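Local coordinates for protein PrgX (Enterococcus faecalis, PDB 2AWI) that acts as the receptor for the peptide sex pheromone cCF10 and probably binds DNA as a repressor that regulates conjugation, at residues Val193-Asn196 / Ala197-Ser201; Pro164-Glu167 / Val168-Ile171. The protein carries 1 engineered substitution. All blocks are in the same frame, centred on the assembly; numbering follows the deposited sequence.

In the fold
Contact 2 (Pro164-Glu167 / Val168-Ile171) comes first along the chain and makes up most of the short helix 165-172. Contact 1 (Val193-Asn196 / Ala197-Ser201) follows on the next helix, 184-203, so the two are in series. Their centres lie about 12 Å apart, on the same side of the chain's centre, and they touch through one aromatic side chain: Ile200 CG2 comes within 3.9 Å of Tyr165 CD1, and Ser201 also packs on that tyrosine. Both fall within the C-terminal TPR region of the pheromone receptor, whose helices pack against one another in succession; each contact is local to one of two consecutive helices in that all-helical array.

Contact 1 of 2, residues Val193-Asn196 / Ala197-Ser201; sequences VLKN and ALTIS
Thr199 OG1 reaches back to the carbonyl oxygen of Lys195, one turn earlier in the helix, tilted 33° from the carbonyl plane, and the two side chains lie alongside each other, pointing the same way. Thr199 OG1 stands beside its own backbone N (chi1 -61°), which lets the hydroxyl donate to Lys195 O at 2.8 Å. The same oxygen accepts from Thr199 N at 3.0 Å, and the two donors arrive from opposite faces of the carbonyl plane, so a single residue grips Lys195 O twice. Lys195 CD passes 4.0 Å from Thr199 OG1; bends at chi2 and chi3 take the amine to the next residue, where Lys195 NZ donates to Asn196 OD1 at 2.8 Å. Asn196 ND2 adds a weak hydrogen bond to Ser157. Ala197 O likewise takes two donors, Ser201 N and Ser201 OG, the latter at 2.9 Å and above the carbonyl plane. Ile200 has CG1 beside its own backbone N and lays it 3.4 Å from Asn196 O. Leu198 packs on Ala210 and Ile214 of helix 207-220 and on Leu239 of helix 230-248. Main-chain bonds such as Leu198 N to Leu194 O (2.7 Å) continue the i to i+4 pattern, and the hydroxyl-to-carbonyl returns are a familiar feature of serine and threonine within alpha-helices, here in the TPR region.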
loop_
_atom_site.group_PDB
_atom_site.type_symbol
_atom_site.label_atom_id
_atom_site.label_comp_id
_atom_site.label_asym_id
_atom_site.label_seq_id
_atom_site.Cartn_x
_atom_site.Cartn_y
_atom_site.Cartn_z
ATOM N N VAL A 193 -6.488 12.572 -29.847
ATOM C CA VAL A 193 -7.447 13.659 -29.707
ATOM C C VAL A 193 -8.207 13.537 -28.405
ATOM O O VAL A 193 -8.260 14.473 -27.619
ATOM C CB VAL A 193 -8.499 13.656 -30.846
ATOM C CG1 VAL A 193 -9.522 14.750 -30.596
ATOM C CG2 VAL A 193 -7.828 13.848 -32.188
ATOM N N LEU A 194 -8.795 12.372 -28.183
ATOM C CA LEU A 194 -9.583 12.150 -26.988
ATOM C C LEU A 194 -8.761 12.338 -25.729
ATOM O O LEU A 194 -9.196 13.019 -24.806
ATOM C CB LEU A 194 -10.203 10.748 -27.022
ATOM C CG LEU A 194 -10.886 10.409 -28.353
ATOM C CD1 LEU A 194 -11.438 9.000 -28.321
ATOM C CD2 LEU A 194 -11.989 11.415 -28.617
ATOM N N LYS A 195 -7.569 11.755 -25.696
ATOM C CA LYS A 195 -6.724 11.862 -24.516
ATOM C C LYS A 195 -6.387 13.320 -24.219
ATOM O O LYS A 195 -6.491 13.766 -23.075
ATOM C CB LYS A 195 -5.448 11.040 -24.714
ATOM C CG LYS A 195 -4.591 10.876 -23.461
ATOM C CD LYS A 195 -3.557 11.978 -23.337
ATOM C CE LYS A 195 -2.533 11.903 -24.462
ATOM N NZ LYS A 195 -1.524 13.003 -24.398
ATOM N N ASN A 196 -5.985 14.062 -25.247
ATOM C CA ASN A 196 -5.645 15.464 -25.065
ATOM C C ASN A 196 -6.872 16.286 -24.710
ATOM O O ASN A 196 -6.812 17.180 -23.865
ATOM C CB ASN A 196 -4.994 16.040 -26.326
ATOM C CG ASN A 196 -3.616 15.471 -26.574
ATOM O OD1 ASN A 196 -2.953 15.005 -25.652
ATOM N ND2 ASN A 196 -3.169 15.523 -27.821
ATOM N N ALA A 197 -7.990 15.979 -25.355
ATOM C CA ALA A 197 -9.220 16.706 -25.089
ATOM C C ALA A 197 -9.688 16.444 -23.664
ATOM O O ALA A 197 -10.113 17.365 -22.971
ATOM C CB ALA A 197 -10.302 16.293 -26.081
ATOM N N LEU A 198 -9.598 15.188 -23.229
ATOM C CA LEU A 198 -10.032 14.810 -21.882
ATOM C C LEU A 198 -9.150 15.394 -20.783
ATOM O O LEU A 198 -9.626 15.697 -19.690
ATOM C CB LEU A 198 -10.085 13.284 -21.752
ATOM C CG LEU A 198 -10.386 12.716 -20.362
ATOM C CD1 LEU A 198 -11.629 13.368 -19.801
ATOM C CD2 LEU A 198 -10.566 11.210 -20.445
ATOM N N THR A 199 -7.865 15.551 -21.073
ATOM C CA THR A 199 -6.936 16.111 -20.104
ATOM C C THR A 199 -7.351 17.555 -19.835
ATOM O O THR A 199 -7.458 17.987 -18.690
ATOM C CB THR A 199 -5.485 16.091 -20.648
ATOM O OG1 THR A 199 -5.091 14.736 -20.907
ATOM C CG2 THR A 199 -4.523 16.714 -19.646
ATOM N N ILE A 200 -7.581 18.295 -20.909
ATOM C CA ILE A 200 -7.995 19.683 -20.815
ATOM C C ILE A 200 -9.346 19.805 -20.100
ATOM O O ILE A 200 -9.539 20.678 -19.255
ATOM C CB ILE A 200 -8.087 20.298 -22.226
ATOM C CG1 ILE A 200 -6.679 20.380 -22.834
ATOM C CG2 ILE A 200 -8.748 21.664 -22.162
ATOM C CD1 ILE A 200 -6.638 20.764 -24.322
ATOM N N SER A 201 -10.270 18.908 -20.415
ATOM C CA SER A 201 -11.592 18.939 -19.807
ATOM C C SER A 201 -11.579 18.756 -18.299
ATOM O O SER A 201 -12.350 19.405 -17.588
ATOM C CB SER A 201 -12.479 17.877 -20.444
ATOM O OG SER A 201 -12.641 18.165 -21.819
#

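Contact 2 of 2, residues Pro164-Glu167 / Val168-Ile171; sequences PYEE and VSSI
The Tyr165 ring carries Ser169 CB over one face: this CH-pi contact puts CB 4.0 Å from the ring centroid and 27° off the normal. The methylene lies toward the phenol end of the ring, with Ser169 CB 3.7 Å from Tyr165 CZ and about as far from CE2. The other face is turned to helix 184-203, where Ile200 packs near CD1 and Ser201 lies toward the phenol end. Two hydrogen bonds, to Glu209 and Tyr213, hold the phenol oxygen. With CG opposite the backbone N, the ring extends along the helix flank to where the serine one turn later can cover it.

Beyond CB, the Ser169 hydroxyl also turns to the preceding turn. Ser169 OG sits in the crowded position between backbone N and carbonyl carbon (chi1 64°), and from there donates a weak bond to Glu166 O at 3.3 Å. The Glu166 carboxylate bends toward the same hydroxyl but is poorly ordered, and its position is doubtful.

Tyr165 O is the shared acceptor of the turn. Ser169 N approaches it almost straight, at 2.9 Å, whereas Val168 N, at 3.0 Å, comes from 52° above the carbonyl plane. The Val168 side chain packs on Leu159, Leu160 and Leu163. Ile171 CD1 reaches back to 3.7 Å from Glu167 O, while the side chain touches Leu138 and Tyr142 of helix 128-142 and Val156 of helix 150-159. The helix is thus covered on the sides of Tyr165, Val168 and Ile171, while Glu166, Glu167 and Ser170 are exposed. The i to i+3 and i to i+4 bonds meeting at Tyr165 O are typical of a helical turn, here in the short helix 165-172 of the TPR region.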
loop_
_atom_site.group_PDB
_atom_site.type_symbol
_atom_site.label_atom_id
_atom_site.label_comp_id
_atom_site.label_asym_id
_atom_site.label_seq_id
_atom_site.Cartn_x
_atom_site.Cartn_y
_atom_site.Cartn_z
ATOM N N PRO A 164 -7.956 28.259 -27.502
ATOM C CA PRO A 164 -8.779 28.008 -26.314
ATOM C C PRO A 164 -9.669 26.812 -26.623
ATOM O O PRO A 164 -10.144 26.664 -27.747
ATOM C CB PRO A 164 -9.572 29.303 -26.167
ATOM C CG PRO A 164 -8.611 30.338 -26.696
ATOM C CD PRO A 164 -8.062 29.665 -27.935
ATOM N N TYR A 165 -9.891 25.956 -25.635
ATOM C CA TYR A 165 -10.710 24.766 -25.836
ATOM C C TYR A 165 -12.011 24.986 -26.612
ATOM O O TYR A 165 -12.325 24.234 -27.536
ATOM C CB TYR A 165 -11.035 24.122 -24.488
ATOM C CG TYR A 165 -11.884 22.881 -24.616
ATOM C CD1 TYR A 165 -11.350 21.696 -25.132
ATOM C CD2 TYR A 165 -13.232 22.898 -24.260
ATOM C CE1 TYR A 165 -12.141 20.561 -25.290
ATOM C CE2 TYR A 165 -14.031 21.770 -24.414
ATOM C CZ TYR A 165 -13.480 20.606 -24.931
ATOM O OH TYR A 165 -14.267 19.494 -25.099
ATOM N N GLU A 166 -12.762 26.019 -26.246
ATOM C CA GLU A 166 -14.046 26.292 -26.887
ATOM C C GLU A 166 -14.034 26.523 -28.400
ATOM O O GLU A 166 -15.015 26.221 -29.076
ATOM C CB GLU A 166 -14.733 27.472 -26.199
ATOM C CG GLU A 166 -16.232 27.526 -26.455
ATOM C CD GLU A 166 -16.961 26.292 -25.932
ATOM O OE1 GLU A 166 -18.183 26.175 -26.178
ATOM O OE2 GLU A 166 -16.316 25.442 -25.274
ATOM N N GLU A 167 -12.939 27.059 -28.933
ATOM C CA GLU A 167 -12.844 27.308 -30.370
ATOM C C GLU A 167 -12.526 26.035 -31.150
ATOM O O GLU A 167 -12.572 26.023 -32.381
ATOM C CB GLU A 167 -11.755 28.339 -30.667
ATOM C CG GLU A 167 -11.997 29.709 -30.079
ATOM C CD GLU A 167 -10.926 30.698 -30.491
ATOM O OE1 GLU A 167 -10.718 30.868 -31.715
ATOM O OE2 GLU A 167 -10.295 31.304 -29.595
ATOM N N VAL A 168 -12.201 24.966 -30.431
ATOM C CA VAL A 168 -11.856 23.712 -31.072
ATOM C C VAL A 168 -12.918 22.647 -30.851
ATOM O O VAL A 168 -13.272 21.917 -31.775
ATOM C CB VAL A 168 -10.503 23.184 -30.545
ATOM C CG1 VAL A 168 -10.138 21.884 -31.240
ATOM C CG2 VAL A 168 -9.423 24.224 -30.766
ATOM N N SER A 169 -13.436 22.572 -29.631
ATOM C CA SER A 169 -14.443 21.572 -29.289
ATOM C C SER A 169 -15.512 21.354 -30.361
ATOM O O SER A 169 -15.777 20.222 -30.763
ATOM C CB SER A 169 -15.125 21.936 -27.968
ATOM O OG SER A 169 -15.832 23.158 -28.082
ATOM N N SER A 170 -16.126 22.434 -30.824
ATOM C CA SER A 170 -17.179 22.322 -31.827
ATOM C C SER A 170 -16.687 21.665 -33.115
ATOM O O SER A 170 -17.478 21.115 -33.878
ATOM C CB SER A 170 -17.773 23.703 -32.127
ATOM O OG SER A 170 -16.779 24.603 -32.583
ATOM N N ILE A 171 -15.379 21.712 -33.345
ATOM C CA ILE A 171 -14.793 21.114 -34.541
ATOM C C ILE A 171 -14.534 19.617 -34.353
ATOM O O ILE A 171 -14.539 18.849 -35.312
ATOM C CB ILE A 171 -13.465 21.816 -34.912
ATOM C CG1 ILE A 171 -13.733 23.293 -35.209
ATOM C CG2 ILE A 171 -12.833 21.141 -36.119
ATOM C CD1 ILE A 171 -12.496 24.094 -35.549
#